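Local coordinates for protein epoxyqueuosine reductase (Streptococcus thermophilus, PDB 5D6S) that belongs to the epoxyqueuosine reductase (QueG) family and binds cobalamin and two iron-sulfur clusters, at residues Asn29-Leu32 / Glu33-Met37. Residues are numbered along the deposited sequence; the frame is centred on the assembly and turned at random.
Sequences NIKL and EIQKM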
# COMPACT_ATOMS: atom_id res chain seq x y z
N ASN A 29 8.87 33.24 15.56
CA ASN A 29 7.60 32.62 15.95
C ASN A 29 7.03 31.99 14.70
O ASN A 29 5.84 31.72 14.65
CB ASN A 29 6.61 33.57 16.65
CG ASN A 29 6.85 33.68 18.15
OD1 ASN A 29 7.81 33.12 18.70
ND2 ASN A 29 5.97 34.41 18.83
N ILE A 30 7.89 31.74 13.71
CA ILE A 30 7.49 30.98 12.53
C ILE A 30 7.00 29.60 12.92
O ILE A 30 5.96 29.16 12.45
CB ILE A 30 8.59 30.78 11.43
CG1 ILE A 30 10.03 31.01 11.95
CG2 ILE A 30 8.30 31.69 10.25
CD1 ILE A 30 10.54 30.00 12.96
N LYS A 31 7.72 28.94 13.81
CA LYS A 31 7.39 27.57 14.22
C LYS A 31 5.96 27.50 14.79
O LYS A 31 5.22 26.56 14.52
CB LYS A 31 8.44 27.04 15.21
CG LYS A 31 8.15 25.65 15.72
CD LYS A 31 9.38 25.00 16.32
CE LYS A 31 9.00 23.77 17.11
NZ LYS A 31 10.18 22.96 17.48
N LEU A 32 5.58 28.49 15.60
CA LEU A 32 4.24 28.55 16.18
C LEU A 32 3.24 28.94 15.09
O LEU A 32 2.10 28.49 15.10
CB LEU A 32 4.19 29.54 17.35
CG LEU A 32 3.20 29.24 18.48
CD1 LEU A 32 3.54 30.07 19.71
CD2 LEU A 32 1.74 29.47 18.07
N GLU A 33 3.68 29.77 14.15
CA GLU A 33 2.82 30.23 13.05
C GLU A 33 2.53 29.14 12.03
O GLU A 33 1.42 29.05 11.52
CB GLU A 33 3.44 31.45 12.33
CG GLU A 33 2.97 32.80 12.87
CD GLU A 33 1.46 32.90 12.95
OE1 GLU A 33 0.77 32.37 12.04
OE2 GLU A 33 0.96 33.50 13.93
N ILE A 34 3.55 28.33 11.74
CA ILE A 34 3.42 27.17 10.86
C ILE A 34 2.42 26.21 11.47
O ILE A 34 1.39 25.93 10.86
CB ILE A 34 4.78 26.48 10.63
CG1 ILE A 34 5.59 27.28 9.61
CG2 ILE A 34 4.61 25.06 10.13
CD1 ILE A 34 7.04 26.87 9.50
N GLN A 35 2.71 25.75 12.68
CA GLN A 35 1.79 24.87 13.43
C GLN A 35 0.35 25.38 13.39
O GLN A 35 -0.59 24.61 13.24
CB GLN A 35 2.26 24.71 14.88
CG GLN A 35 3.56 23.94 15.05
CD GLN A 35 4.03 23.85 16.50
OE1 GLN A 35 3.40 24.40 17.40
NE2 GLN A 35 5.14 23.16 16.73
N LYS A 36 0.20 26.69 13.51
CA LYS A 36 -1.10 27.35 13.47
C LYS A 36 -1.81 27.11 12.12
O LYS A 36 -2.98 26.71 12.09
CB LYS A 36 -0.95 28.86 13.82
CG LYS A 36 -1.92 29.84 13.17
CD LYS A 36 -3.35 29.69 13.69
CE LYS A 36 -4.37 30.36 12.77
NZ LYS A 36 -5.64 29.57 12.70
N MET A 37 -1.09 27.31 11.01
CA MET A 37 -1.68 27.11 9.66
C MET A 37 -1.70 25.63 9.22
O MET A 37 -2.48 25.25 8.34
CB MET A 37 -1.05 28.01 8.59
CG MET A 37 0.45 27.90 8.39
SD MET A 37 1.06 29.27 7.37
CE MET A 37 2.82 29.18 7.68
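Lys-31 and Gln-35 meet one turn apart on the first helix of the model, residues 30-40. Their side chains run obliquely past each other, and Gln-35 NE2 lies 3.9 Å from Lys-31 CE. Amide and ammonium are not joined here; the touch is between the amide end and the lysine methylenes. Gln-35 has CG anti to its carbonyl carbon (chi1 -68°), which turns the chain back toward the preceding turn. Gln-35 CG then lies 3.1 Å from Lys-31 O. Gln-35 N also bonds to Lys-31 O at 3.2 Å, from above the carbonyl plane.

The next bonds follow the same alpha-helical i to i+4 pattern. Ile-34 N gives a nearly straight bond to Ile-30 O at 2.6 Å, and the N lies close to the extension of the C=O bond. Ile-34 CG1 lies 3.4 Å from Ile-30 O. Glu-33 N bonds to Asn-29 O at 3.0 Å. Asn-29 occupies the N-cap position, but its side chain makes no capping bond. Lys-36 N reaches Leu-32 O at 3.1 Å.

Further out, the helix packs by one face. Ile-34 is buried against Ile-46 and Phe-48 of strand 45-50, an outermost strand of the four-stranded antiparallel sheet. The Lys-31 and Gln-35 side chains also touch Phe-48. Ile-34 also touches Ile-201 and Ile-143. Lys-31 stays extended and carries NZ to a salt bridge with Asp-204 and a hydrogen bond to the Glu-202 carbonyl.

The chemistry is therefore divided. Backbone amides satisfy the first-turn carbonyls, Ile-34 packs on the edge strand of the sheet and Ile-30 on Ile-201, and the lysine charge is probably neutralised by Asp-204, which ties the N-terminal turn to the loop holding Ile-201.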